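Local coordinates for DNA repair protein RecO (Deinococcus radiodurans, PDB 1U5K), which probably takes part in DNA repair and recombination by the RecF pathway and carries a bound zinc ion, at residues V25-P30 against H54-Q59; S48-F53 against K72-E77; A99-Q104 against H230-L235. All blocks are in the same frame, centred on the assembly; numbering follows the deposited sequence.

Interaction 1 of 3, residues V25-P30 against H54-Q59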
ATOM      1  N   VAL A  25      -6.707 -13.791   9.981  1.00 29.44           N
ATOM      2  CA  VAL A  25      -7.717 -13.295   9.062  1.00 29.52           C
ATOM      3  C   VAL A  25      -8.433 -12.099   9.633  1.00 28.45           C
ATOM      4  O   VAL A  25      -8.617 -11.967  10.839  1.00 28.37           O
ATOM      5  CB  VAL A  25      -8.775 -14.332   8.693  1.00 30.30           C
ATOM      6  CG1 VAL A  25      -8.207 -15.291   7.674  1.00 32.85           C
ATOM      7  CG2 VAL A  25      -9.322 -15.032   9.918  1.00 32.90           C
ATOM      8  N   THR A  26      -8.805 -11.202   8.729  1.00 27.49           N
ATOM      9  CA  THR A  26      -9.757 -10.172   9.075  1.00 26.45           C
ATOM     10  C   THR A  26     -11.066 -10.507   8.374  1.00 25.45           C
ATOM     11  O   THR A  26     -11.080 -10.868   7.201  1.00 25.24           O
ATOM     12  CB  THR A  26      -9.202  -8.819   8.682  1.00 26.73           C
ATOM     13  OG1 THR A  26      -8.038  -8.550   9.466  1.00 30.51           O
ATOM     14  CG2 THR A  26     -10.159  -7.707   9.073  1.00 28.05           C
ATOM     15  N   LEU A  27     -12.161 -10.371   9.109  1.00 24.49           N
ATOM     16  CA  LEU A  27     -13.482 -10.600   8.565  1.00 25.24           C
ATOM     17  C   LEU A  27     -14.339  -9.360   8.725  1.00 25.09           C
ATOM     18  O   LEU A  27     -14.282  -8.636   9.723  1.00 25.27           O
ATOM     19  CB  LEU A  27     -14.182 -11.761   9.262  1.00 27.16           C
ATOM     20  CG  LEU A  27     -13.547 -13.134   9.469  1.00 31.57           C
ATOM     21  CD1 LEU A  27     -14.682 -14.024   9.939  1.00 38.23           C
ATOM     22  CD2 LEU A  27     -12.967 -13.693   8.232  1.00 36.15           C
ATOM     23  N   LEU A  28     -15.170  -9.123   7.722  1.00 24.98           N
ATOM     24  CA  LEU A  28     -16.284  -8.214   7.905  1.00 25.12           C
ATOM     25  C   LEU A  28     -17.528  -9.044   8.197  1.00 25.04           C
ATOM     26  O   LEU A  28     -17.831  -9.989   7.477  1.00 25.22           O
ATOM     27  CB  LEU A  28     -16.435  -7.322   6.680  1.00 24.59           C
ATOM     28  CG  LEU A  28     -15.237  -6.431   6.375  1.00 24.08           C
ATOM     29  CD1 LEU A  28     -15.602  -5.643   5.146  1.00 26.82           C
ATOM     30  CD2 LEU A  28     -14.829  -5.558   7.545  1.00 24.24           C
ATOM     31  N   THR A  29     -18.221  -8.673   9.267  1.00 26.67           N
ATOM     32  CA  THR A  29     -19.409  -9.346   9.788  1.00 27.67           C
ATOM     33  C   THR A  29     -20.533  -8.377  10.144  1.00 28.25           C
ATOM     34  O   THR A  29     -20.265  -7.196  10.369  1.00 28.34           O
ATOM     35  CB  THR A  29     -19.095 -10.174  11.053  1.00 28.73           C
ATOM     36  OG1 THR A  29     -19.118  -9.361  12.239  1.00 26.53           O
ATOM     37  CG2 THR A  29     -17.709 -10.776  10.966  1.00 30.49           C
ATOM     38  N   PRO A  30     -21.762  -8.885  10.250  1.00 28.17           N
ATOM     39  CA  PRO A  30     -22.890  -8.029  10.624  1.00 29.58           C
ATOM     40  C   PRO A  30     -22.751  -7.401  12.005  1.00 29.85           C
ATOM     41  O   PRO A  30     -23.379  -6.368  12.235  1.00 29.55           O
ATOM     42  CB  PRO A  30     -24.114  -8.944  10.492  1.00 29.77           C
ATOM     43  CG  PRO A  30     -23.615 -10.320  10.516  1.00 29.27           C
ATOM     44  CD  PRO A  30     -22.190 -10.271  10.002  1.00 27.79           C
ATOM     45  N   HIS A  54     -14.495 -15.606   0.958  1.00 28.84           N
ATOM     46  CA  HIS A  54     -15.399 -16.636   1.453  1.00 29.96           C
ATOM     47  C   HIS A  54     -16.258 -16.093   2.588  1.00 29.73           C
ATOM     48  O   HIS A  54     -15.770 -15.326   3.422  1.00 28.66           O
ATOM     49  CB  HIS A  54     -14.588 -17.821   1.972  1.00 31.22           C
ATOM     50  CG  HIS A  54     -14.013 -18.696   0.903  1.00 34.16           C
ATOM     51  ND1 HIS A  54     -13.257 -19.809   1.200  1.00 39.68           N
ATOM     52  CD2 HIS A  54     -14.122 -18.666  -0.447  1.00 39.43           C
ATOM     53  CE1 HIS A  54     -12.904 -20.412   0.078  1.00 41.27           C
ATOM     54  NE2 HIS A  54     -13.443 -19.757  -0.934  1.00 40.63           N
ATOM     55  N   HIS A  55     -17.536 -16.460   2.603  1.00 28.87           N
ATOM     56  CA  HIS A  55     -18.420 -16.200   3.738  1.00 29.33           C
ATOM     57  C   HIS A  55     -18.265 -17.431   4.622  1.00 30.09           C
ATOM     58  O   HIS A  55     -18.588 -18.539   4.192  1.00 29.97           O
ATOM     59  CB  HIS A  55     -19.881 -15.993   3.294  1.00 30.02           C
ATOM     60  CG  HIS A  55     -20.795 -15.475   4.362  1.00 28.93           C
ATOM     61  ND1 HIS A  55     -21.780 -14.546   4.107  1.00 35.16           N
ATOM     62  CD2 HIS A  55     -20.854 -15.720   5.692  1.00 32.59           C
ATOM     63  CE1 HIS A  55     -22.415 -14.255   5.229  1.00 35.11           C
ATOM     64  NE2 HIS A  55     -21.861 -14.944   6.212  1.00 34.03           N
ATOM     65  N   VAL A  56     -17.715 -17.240   5.819  1.00 30.53           N
ATOM     66  CA  VAL A  56     -17.472 -18.327   6.757  1.00 30.75           C
ATOM     67  C   VAL A  56     -18.219 -18.137   8.067  1.00 31.30           C
ATOM     68  O   VAL A  56     -18.490 -17.010   8.482  1.00 31.56           O
ATOM     69  CB  VAL A  56     -15.980 -18.514   7.038  1.00 31.52           C
ATOM     70  CG1 VAL A  56     -15.252 -18.827   5.747  1.00 33.25           C
ATOM     71  CG2 VAL A  56     -15.382 -17.293   7.743  1.00 33.10           C
ATOM     72  N   GLY A  57     -18.569 -19.254   8.696  1.00 31.75           N
ATOM     73  CA  GLY A  57     -19.013 -19.313  10.076  1.00 32.00           C
ATOM     74  C   GLY A  57     -17.838 -19.796  10.908  1.00 32.67           C
ATOM     75  O   GLY A  57     -17.141 -20.746  10.548  1.00 33.07           O
ATOM     76  N   VAL A  58     -17.562 -19.079  11.987  1.00 32.84           N
ATOM     77  CA  VAL A  58     -16.414 -19.373  12.828  1.00 33.34           C
ATOM     78  C   VAL A  58     -16.838 -19.355  14.288  1.00 33.37           C
ATOM     79  O   VAL A  58     -17.628 -18.514  14.709  1.00 32.84           O
ATOM     80  CB  VAL A  58     -15.259 -18.354  12.692  1.00 33.02           C
ATOM     81  CG1 VAL A  58     -14.544 -18.525  11.360  1.00 34.22           C
ATOM     82  CG2 VAL A  58     -15.712 -16.915  12.875  1.00 33.02           C
ATOM     83  N   GLN A  59     -16.299 -20.304  15.043  1.00 33.63           N
ATOM     84  CA  GLN A  59     -16.338 -20.241  16.492  1.00 34.68           C
ATOM     85  C   GLN A  59     -15.010 -19.669  16.961  1.00 34.11           C
ATOM     86  O   GLN A  59     -13.947 -20.214  16.692  1.00 33.91           O
ATOM     87  CB  GLN A  59     -16.572 -21.633  17.076  1.00 35.32           C
ATOM     88  CG  GLN A  59     -16.680 -21.654  18.586  1.00 37.89           C
ATOM     89  CD  GLN A  59     -17.107 -23.015  19.076  1.00 42.36           C
ATOM     90  OE1 GLN A  59     -18.302 -23.250  19.242  1.00 49.35           O
ATOM     91  NE2 GLN A  59     -16.154 -23.924  19.242  1.00 43.61           N
TER

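Interaction 2 of 3, residues S48-F53 against K72-E77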
ATOM      1  N   SER A  48      -8.327 -24.014   3.775  1.00 61.87           N
ATOM      2  CA  SER A  48      -9.012 -23.690   2.529  1.00 59.70           C
ATOM      3  C   SER A  48     -10.250 -22.823   2.739  1.00 57.41           C
ATOM      4  O   SER A  48     -10.530 -21.947   1.912  1.00 56.46           O
ATOM      5  CB  SER A  48      -9.401 -24.971   1.794  1.00 59.71           C
ATOM      6  OG  SER A  48     -10.329 -25.681   2.590  1.00 59.93           O
ATOM      7  N   SER A  49     -10.974 -23.063   3.831  1.00 54.33           N
ATOM      8  CA  SER A  49     -12.139 -22.242   4.148  1.00 52.82           C
ATOM      9  C   SER A  49     -11.790 -20.773   4.408  1.00 49.52           C
ATOM     10  O   SER A  49     -12.521 -19.893   3.955  1.00 50.87           O
ATOM     11  CB  SER A  49     -12.967 -22.810   5.307  1.00 53.17           C
ATOM     12  OG  SER A  49     -12.279 -22.716   6.544  1.00 56.38           O
ATOM     13  N   LEU A  50     -10.678 -20.477   5.074  1.00 45.01           N
ATOM     14  CA  LEU A  50     -10.380 -19.093   5.418  1.00 41.59           C
ATOM     15  C   LEU A  50      -9.697 -18.325   4.281  1.00 39.83           C
ATOM     16  O   LEU A  50      -8.635 -17.735   4.465  1.00 39.60           O
ATOM     17  CB  LEU A  50      -9.563 -19.059   6.707  1.00 40.44           C
ATOM     18  CG  LEU A  50     -10.254 -19.481   8.009  1.00 39.93           C
ATOM     19  CD1 LEU A  50      -9.232 -19.443   9.136  1.00 38.76           C
ATOM     20  CD2 LEU A  50     -11.443 -18.617   8.381  1.00 36.35           C
ATOM     21  N   ASN A  51     -10.242 -18.374   3.071  1.00 37.93           N
ATOM     22  CA  ASN A  51      -9.620 -17.648   1.969  1.00 37.47           C
ATOM     23  C   ASN A  51     -10.432 -16.425   1.578  1.00 34.75           C
ATOM     24  O   ASN A  51     -11.612 -16.335   1.908  1.00 33.29           O
ATOM     25  CB  ASN A  51      -9.396 -18.554   0.758  1.00 38.56           C
ATOM     26  CG  ASN A  51      -8.113 -19.348   0.876  1.00 41.11           C
ATOM     27  OD1 ASN A  51      -7.006 -18.836   0.655  1.00 44.89           O
ATOM     28  ND2 ASN A  51      -8.268 -20.612   1.254  1.00 42.20           N
ATOM     29  N   LEU A  52      -9.776 -15.504   0.882  1.00 33.15           N
ATOM     30  CA  LEU A  52     -10.386 -14.229   0.552  1.00 32.85           C
ATOM     31  C   LEU A  52     -11.739 -14.437  -0.097  1.00 30.58           C
ATOM     32  O   LEU A  52     -11.895 -15.287  -0.976  1.00 28.51           O
ATOM     33  CB  LEU A  52      -9.545 -13.384  -0.403  1.00 33.41           C
ATOM     34  CG  LEU A  52      -8.496 -12.474   0.207  1.00 36.53           C
ATOM     35  CD1 LEU A  52      -7.877 -11.579  -0.856  1.00 41.16           C
ATOM     36  CD2 LEU A  52      -9.102 -11.663   1.299  1.00 41.76           C
ATOM     37  N   PHE A  53     -12.680 -13.638   0.392  1.00 28.01           N
ATOM     38  CA  PHE A  53     -13.995 -13.504  -0.205  1.00 28.15           C
ATOM     39  C   PHE A  53     -14.947 -14.638   0.177  1.00 28.46           C
ATOM     40  O   PHE A  53     -16.120 -14.598  -0.170  1.00 28.23           O
ATOM     41  CB  PHE A  53     -13.936 -13.257  -1.718  1.00 28.24           C
ATOM     42  CG  PHE A  53     -12.868 -12.272  -2.145  1.00 27.21           C
ATOM     43  CD1 PHE A  53     -11.997 -12.575  -3.178  1.00 27.17           C
ATOM     44  CD2 PHE A  53     -12.654 -11.097  -1.453  1.00 26.53           C
ATOM     45  CE1 PHE A  53     -10.985 -11.694  -3.572  1.00 30.27           C
ATOM     46  CE2 PHE A  53     -11.652 -10.225  -1.823  1.00 28.40           C
ATOM     47  CZ  PHE A  53     -10.808 -10.509  -2.877  1.00 29.55           C
ATOM     48  N   LYS A  72     -11.492 -21.568  16.530  1.00 37.49           N
ATOM     49  CA  LYS A  72     -11.561 -22.943  17.011  1.00 38.52           C
ATOM     50  C   LYS A  72     -12.200 -23.819  15.937  1.00 38.93           C
ATOM     51  O   LYS A  72     -11.796 -24.964  15.741  1.00 38.90           O
ATOM     52  CB  LYS A  72     -12.301 -22.999  18.354  1.00 38.78           C
ATOM     53  CG  LYS A  72     -11.533 -22.328  19.501  1.00 43.26           C
ATOM     54  CD  LYS A  72     -11.459 -23.171  20.793  1.00 50.03           C
ATOM     55  CE  LYS A  72     -10.631 -22.575  21.951  1.00 51.74           C
ATOM     56  NZ  LYS A  72     -11.125 -22.711  23.373  1.00 47.56           N
ATOM     57  N   GLN A  73     -13.211 -23.292  15.254  1.00 39.65           N
ATOM     58  CA  GLN A  73     -13.820 -23.982  14.120  1.00 40.68           C
ATOM     59  C   GLN A  73     -14.190 -22.996  13.014  1.00 40.15           C
ATOM     60  O   GLN A  73     -14.443 -21.816  13.246  1.00 38.32           O
ATOM     61  CB  GLN A  73     -15.082 -24.731  14.548  1.00 41.22           C
ATOM     62  CG  GLN A  73     -14.866 -25.921  15.469  1.00 46.07           C
ATOM     63  CD  GLN A  73     -16.159 -26.362  16.125  1.00 52.88           C
ATOM     64  OE1 GLN A  73     -17.235 -26.143  15.570  1.00 60.74           O
ATOM     65  NE2 GLN A  73     -16.066 -26.983  17.296  1.00 57.68           N
ATOM     66  N   ALA A  74     -14.238 -23.501  11.788  1.00 40.85           N
ATOM     67  CA  ALA A  74     -14.601 -22.676  10.645  1.00 40.96           C
ATOM     68  C   ALA A  74     -15.348 -23.540   9.641  1.00 41.00           C
ATOM     69  O   ALA A  74     -14.918 -24.646   9.324  1.00 40.52           O
ATOM     70  CB  ALA A  74     -13.359 -22.063  10.021  1.00 41.08           C
ATOM     71  N   VAL A  75     -16.466 -23.013   9.157  1.00 41.19           N
ATOM     72  CA  VAL A  75     -17.343 -23.718   8.232  1.00 41.99           C
ATOM     73  C   VAL A  75     -17.636 -22.791   7.052  1.00 41.56           C
ATOM     74  O   VAL A  75     -18.082 -21.658   7.237  1.00 40.59           O
ATOM     75  CB  VAL A  75     -18.635 -24.104   8.984  1.00 42.75           C
ATOM     76  CG1 VAL A  75     -19.791 -24.370   8.031  1.00 44.91           C
ATOM     77  CG2 VAL A  75     -18.359 -25.325   9.859  1.00 44.79           C
ATOM     78  N   LEU A  76     -17.385 -23.265   5.838  1.00 40.98           N
ATOM     79  CA  LEU A  76     -17.691 -22.496   4.643  1.00 41.89           C
ATOM     80  C   LEU A  76     -19.201 -22.382   4.405  1.00 41.72           C
ATOM     81  O   LEU A  76     -19.902 -23.382   4.265  1.00 43.26           O
ATOM     82  CB  LEU A  76     -16.938 -23.092   3.456  1.00 42.00           C
ATOM     83  CG  LEU A  76     -17.124 -22.395   2.111  1.00 43.54           C
ATOM     84  CD1 LEU A  76     -16.449 -21.033   2.165  1.00 45.15           C
ATOM     85  CD2 LEU A  76     -16.539 -23.269   1.011  1.00 47.64           C
ATOM     86  N   GLU A  77     -19.715 -21.156   4.386  1.00 40.92           N
ATOM     87  CA  GLU A  77     -21.138 -20.891   4.209  1.00 41.46           C
ATOM     88  C   GLU A  77     -21.522 -20.390   2.819  1.00 40.55           C
ATOM     89  O   GLU A  77     -22.681 -20.432   2.429  1.00 40.64           O
ATOM     90  CB  GLU A  77     -21.625 -19.894   5.260  1.00 41.64           C
ATOM     91  CG  GLU A  77     -21.510 -20.504   6.646  1.00 45.62           C
ATOM     92  CD  GLU A  77     -21.904 -19.592   7.790  1.00 51.30           C
ATOM     93  OE1 GLU A  77     -22.142 -18.381   7.597  1.00 57.06           O
ATOM     94  OE2 GLU A  77     -21.974 -20.120   8.919  1.00 57.44           O
TER

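Interaction 3 of 3, residues A99-Q104 against H230-L235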
ATOM      1  N   ALA A  99     -13.413  -1.011   1.993  1.00 21.28           N
ATOM      2  CA  ALA A  99     -14.323  -1.066   3.136  1.00 22.46           C
ATOM      3  C   ALA A  99     -13.584  -1.028   4.479  1.00 23.34           C
ATOM      4  O   ALA A  99     -13.984  -0.325   5.411  1.00 23.51           O
ATOM      5  CB  ALA A  99     -15.232  -2.276   3.057  1.00 22.79           C
ATOM      6  N   ASP A 100     -12.460  -1.732   4.545  1.00 23.43           N
ATOM      7  CA  ASP A 100     -11.673  -1.802   5.771  1.00 24.12           C
ATOM      8  C   ASP A 100     -11.092  -0.444   6.115  1.00 23.42           C
ATOM      9  O   ASP A 100     -10.958  -0.118   7.286  1.00 24.45           O
ATOM     10  CB  ASP A 100     -10.515  -2.784   5.641  1.00 24.60           C
ATOM     11  CG  ASP A 100      -9.887  -3.122   6.983  1.00 26.21           C
ATOM     12  OD1 ASP A 100     -10.571  -3.297   8.008  1.00 28.79           O
ATOM     13  OD2 ASP A 100      -8.658  -3.198   7.095  1.00 29.24           O
ATOM     14  N   ALA A 101     -10.751   0.318   5.082  1.00 22.89           N
ATOM     15  CA  ALA A 101     -10.144   1.620   5.241  1.00 22.95           C
ATOM     16  C   ALA A 101     -11.186   2.659   5.607  1.00 23.67           C
ATOM     17  O   ALA A 101     -10.884   3.607   6.335  1.00 22.47           O
ATOM     18  CB  ALA A 101      -9.444   1.990   3.967  1.00 23.07           C
ATOM     19  N   LEU A 102     -12.408   2.470   5.113  1.00 22.78           N
ATOM     20  CA  LEU A 102     -13.422   3.508   5.213  1.00 22.94           C
ATOM     21  C   LEU A 102     -14.056   3.539   6.605  1.00 24.34           C
ATOM     22  O   LEU A 102     -14.335   4.608   7.142  1.00 25.37           O
ATOM     23  CB  LEU A 102     -14.471   3.367   4.110  1.00 22.02           C
ATOM     24  CG  LEU A 102     -15.711   4.250   4.222  1.00 20.74           C
ATOM     25  CD1 LEU A 102     -15.298   5.680   3.949  1.00 21.60           C
ATOM     26  CD2 LEU A 102     -16.805   3.832   3.255  1.00 22.09           C
ATOM     27  N   PHE A 103     -14.291   2.363   7.163  1.00 25.13           N
ATOM     28  CA  PHE A 103     -14.950   2.190   8.442  1.00 26.77           C
ATOM     29  C   PHE A 103     -13.908   1.993   9.544  1.00 29.03           C
ATOM     30  O   PHE A 103     -13.171   1.014   9.540  1.00 29.60           O
ATOM     31  CB  PHE A 103     -15.851   0.957   8.372  1.00 25.79           C
ATOM     32  CG  PHE A 103     -17.033   1.130   7.469  1.00 24.17           C
ATOM     33  CD1 PHE A 103     -16.944   0.813   6.123  1.00 24.79           C
ATOM     34  CD2 PHE A 103     -18.227   1.640   7.957  1.00 23.68           C
ATOM     35  CE1 PHE A 103     -18.048   0.997   5.293  1.00 24.69           C
ATOM     36  CE2 PHE A 103     -19.333   1.825   7.131  1.00 21.48           C
ATOM     37  CZ  PHE A 103     -19.235   1.514   5.795  1.00 23.13           C
ATOM     38  N   GLN A 104     -13.868   2.913  10.500  1.00 32.80           N
ATOM     39  CA  GLN A 104     -13.041   2.757  11.699  1.00 35.47           C
ATOM     40  C   GLN A 104     -13.705   1.789  12.670  1.00 35.97           C
ATOM     41  O   GLN A 104     -14.878   1.433  12.505  1.00 34.30           O
ATOM     42  CB  GLN A 104     -12.869   4.104  12.407  1.00 37.29           C
ATOM     43  CG  GLN A 104     -12.374   5.206  11.498  1.00 40.98           C
ATOM     44  CD  GLN A 104     -11.188   4.736  10.673  1.00 47.56           C
ATOM     45  OE1 GLN A 104     -11.307   4.501   9.467  1.00 52.43           O
ATOM     46  NE2 GLN A 104     -10.048   4.574  11.325  1.00 49.78           N
ATOM     47  N   HIS A 230      -4.622   4.560   3.418  1.00 31.46           N
ATOM     48  CA  HIS A 230      -5.397   4.422   2.187  1.00 27.49           C
ATOM     49  C   HIS A 230      -4.600   3.706   1.089  1.00 26.44           C
ATOM     50  O   HIS A 230      -4.541   4.108  -0.075  1.00 23.39           O
ATOM     51  CB  HIS A 230      -5.976   5.785   1.793  1.00 26.64           C
ATOM     52  CG  HIS A 230      -6.936   6.317   2.815  1.00 25.33           C
ATOM     53  ND1 HIS A 230      -8.117   5.681   3.116  1.00 25.49           N
ATOM     54  CD2 HIS A 230      -6.826   7.339   3.696  1.00 27.48           C
ATOM     55  CE1 HIS A 230      -8.706   6.296   4.123  1.00 26.59           C
ATOM     56  NE2 HIS A 230      -7.951   7.317   4.480  1.00 25.87           N
ATOM     57  N   SER A 231      -4.026   2.580   1.498  1.00 25.41           N
ATOM     58  CA  SER A 231      -3.392   1.619   0.601  1.00 23.68           C
ATOM     59  C   SER A 231      -4.343   0.977  -0.411  1.00 22.33           C
ATOM     60  O   SER A 231      -3.961   0.386  -1.419  1.00 23.22           O
ATOM     61  CB  SER A 231      -2.644   0.580   1.436  1.00 23.10           C
ATOM     62  OG  SER A 231      -3.489  -0.152   2.306  1.00 22.72           O
ATOM     63  N   TRP A 232      -5.632   1.021  -0.130  1.00 22.09           N
ATOM     64  CA  TRP A 232      -6.628   0.531  -1.068  1.00 22.19           C
ATOM     65  C   TRP A 232      -6.560   1.240  -2.405  1.00 22.91           C
ATOM     66  O   TRP A 232      -7.021   0.718  -3.415  1.00 23.14           O
ATOM     67  CB  TRP A 232      -8.025   0.681  -0.466  1.00 23.31           C
ATOM     68  CG  TRP A 232      -8.461   2.081  -0.232  1.00 21.85           C
ATOM     69  CD1 TRP A 232      -8.322   2.780   0.920  1.00 23.29           C
ATOM     70  CD2 TRP A 232      -9.120   2.949  -1.163  1.00 17.57           C
ATOM     71  NE1 TRP A 232      -8.815   4.050   0.759  1.00 21.24           N
ATOM     72  CE2 TRP A 232      -9.328   4.176  -0.507  1.00 22.52           C
ATOM     73  CE3 TRP A 232      -9.559   2.823  -2.480  1.00 24.82           C
ATOM     74  CZ2 TRP A 232      -9.976   5.254  -1.117  1.00 21.28           C
ATOM     75  CZ3 TRP A 232     -10.195   3.904  -3.096  1.00 22.14           C
ATOM     76  CH2 TRP A 232     -10.373   5.112  -2.420  1.00 19.44           C
ATOM     77  N   ARG A 233      -5.958   2.426  -2.440  1.00 22.91           N
ATOM     78  CA  ARG A 233      -5.762   3.130  -3.700  1.00 22.59           C
ATOM     79  C   ARG A 233      -4.819   2.457  -4.699  1.00 22.61           C
ATOM     80  O   ARG A 233      -4.934   2.712  -5.887  1.00 21.54           O
ATOM     81  CB  ARG A 233      -5.285   4.550  -3.448  1.00 23.06           C
ATOM     82  CG  ARG A 233      -6.355   5.398  -2.810  1.00 24.58           C
ATOM     83  CD  ARG A 233      -5.847   6.187  -1.659  1.00 34.01           C
ATOM     84  NE  ARG A 233      -4.981   7.262  -2.064  1.00 39.58           N
ATOM     85  CZ  ARG A 233      -3.831   7.596  -1.484  1.00 45.85           C
ATOM     86  NH1 ARG A 233      -3.272   6.930  -0.481  1.00 46.45           N
ATOM     87  NH2 ARG A 233      -3.191   8.651  -1.967  1.00 49.77           N
ATOM     88  N   GLN A 234      -4.001   1.520  -4.235  1.00 22.15           N
ATOM     89  CA  GLN A 234      -3.255   0.611  -5.098  1.00 21.83           C
ATOM     90  C   GLN A 234      -4.149  -0.200  -6.048  1.00 23.30           C
ATOM     91  O   GLN A 234      -3.733  -0.644  -7.124  1.00 23.27           O
ATOM     92  CB  GLN A 234      -2.466  -0.339  -4.205  1.00 21.22           C
ATOM     93  CG  GLN A 234      -1.360   0.306  -3.405  1.00 21.80           C
ATOM     94  CD  GLN A 234      -0.407   1.054  -4.327  1.00 27.49           C
ATOM     95  OE1 GLN A 234       0.254   0.452  -5.180  1.00 27.23           O
ATOM     96  NE2 GLN A 234      -0.398   2.367  -4.212  1.00 26.29           N
ATOM     97  N   LEU A 235      -5.400  -0.407  -5.650  1.00 22.70           N
ATOM     98  CA  LEU A 235      -6.312  -1.212  -6.436  1.00 23.03           C
ATOM     99  C   LEU A 235      -7.307  -0.461  -7.319  1.00 23.84           C
ATOM    100  O   LEU A 235      -8.096  -1.089  -8.026  1.00 22.94           O
ATOM    101  CB  LEU A 235      -7.057  -2.170  -5.508  1.00 23.71           C
ATOM    102  CG  LEU A 235      -6.145  -3.029  -4.644  1.00 21.82           C
ATOM    103  CD1 LEU A 235      -6.966  -3.832  -3.656  1.00 22.36           C
ATOM    104  CD2 LEU A 235      -5.181  -3.902  -5.442  1.00 24.61           C
TER

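Interaction 1 of 3, residues V25-P30 against H54-Q59
Leu-27 meets Val-56 and Val-58 through methyl groups alone, across the interior of the OB-fold domain. The strands that carry them do not pair here: the closest backbone approach, CA of Leu-27 to CA of Val-56, is 8.9 Å, and the gap is bridged by side chains. A nearly straight outer torsion (chi2 -169°) sets CD1 of Leu-27 at the far end of its chain, and this one methyl makes both contacts. It lies 4.0 Å from CG2 of Val-56, and the Leu-27 and Val-56 side chains cross at about a right angle. CG2 of Val-58 is the second neighbour of Leu-27 CD1, at 4.2 Å. These are relaxed van der Waals distances, and all three residues are buried.

Three polar side chains are bonded outside the contact. Thr-29 OG1 bonds to Gly-32 O at the turn into the next strand. His-54 ND1 pairs with Ser-49 O, and His-55 NE2 with Ser-9 OG.

Strand 23-29 lies between strands 5-17 and 32-38, with backbone bonds from Thr-26 to Ile-13 and from Leu-27 to Leu-34. Val-58 also rests on Ala-74 of strand 69-78, and Leu-27 on Val-12 of strand 5-17, while Leu-28 and Pro-30 reach Phe-116 and Phe-113, respectively, of helix 110-125.

Interaction 2 of 3, residues S48-F53 against K72-E77
Ser-49 and Leu-76 bring the two backbones within 5.6 Å of each other, CA to CA, and the short side chain of Ser-49 points toward strand 69-78. Its CB is 4.4 Å from CB of Leu-76, a loose approach near the surface. One bond further out, OG sits between the backbone N and the carbonyl carbon (chi1 69°), a setting that carries it 3.7 Å from CB of Ala-74. That methyl gives the hydroxyl no polar partner; OG is instead hydrogen-bonded to Leu-46 O, within its own loop. The loop forms part of the connection between strands 32-38 and 55-61, the third and fourth strands of the OB fold, where many members of this fold carry a helix; here the segment has no regular structure, and it packs on the fifth strand. Leu-50 follows as the centre of an inverse gamma turn, closed by a weak bond from Asn-51 N to Ser-49 O. From this turn the Leu-50 side chain extends until CD2 is 4.3 Å from CB of Ala-74, so the alanine methyl has an apolar neighbour besides the hydroxyl. Asn-51 also ties back to the residue before the turn: ND2 donates to Ser-48 O over 2.7 Å, nearly straight at 164°. The acceptor lies in the amide plane of Asn-51, whereas the donor stands 41° out of the plane of the Ser-48 carbonyl. On the strand, Lys-72 and Gln-73 together face Gln-59 in a classic beta bulge.

Interaction 3 of 3, residues A99-Q104 against H230-L235
The CA atoms of Ala-101 and His-230 are the nearest pair, 6.3 Å apart. Ala-101 belongs to the last turn of helix 86-102, and Phe-103 is the first residue to depart from helical angles. Across from Ala-101, His-230 has a left-handed conformation (phi 52°, psi 49°) and leads into the 3-10 segment 231-235. The contact thus seats this turn, which follows helix 211-225, on the end of helix 86-102, beside the second subunit, where Ser-231 OG is bonded to Ala-84 O of that subunit.

The methyl of Ala-101 is directed at two rings, which it approaches obliquely. Its CB lies only 3.3 Å from CD1 of Trp-232, a tight contact, and 4.0 Å from ND1 of His-230. The rings are tied to each other: NE1 of Trp-232 donates to ND1 of His-230 over 3.0 Å, the acceptor lying in the indole plane. CG of Arg-233 lies over the centre of the Trp-232 indole, 3.8 Å above its plane.

Since ND1 of His-230 accepts a hydrogen bond from the indole and NE2 is bonded to Val-226 O, the imidazole is probably neutral with its hydrogen on NE2. Both its nitrogens are thereby satisfied, which suits a buried ring.

Overall arrangement
Interactions 1 and 2 lie about 7 Å apart, centre to centre, in the N-terminal OB-fold domain, and they touch: strands 55-61 and 69-78 are antiparallel neighbours there, with a probable hydrogen bond from Val-75 N to Gly-57 O. Their segments alternate along the chain, so that the two contacts cross in sequence. Interaction 3 follows later in the sequence, in the C-terminal part of the protein, and joins helix 86-102 to the chain after helix 211-225. Its centre is about 18 Å from that of interaction 1 and about 23 Å from that of interaction 2. Leu-28 packs on Ala-99, one of the points where the OB fold meets the helical region.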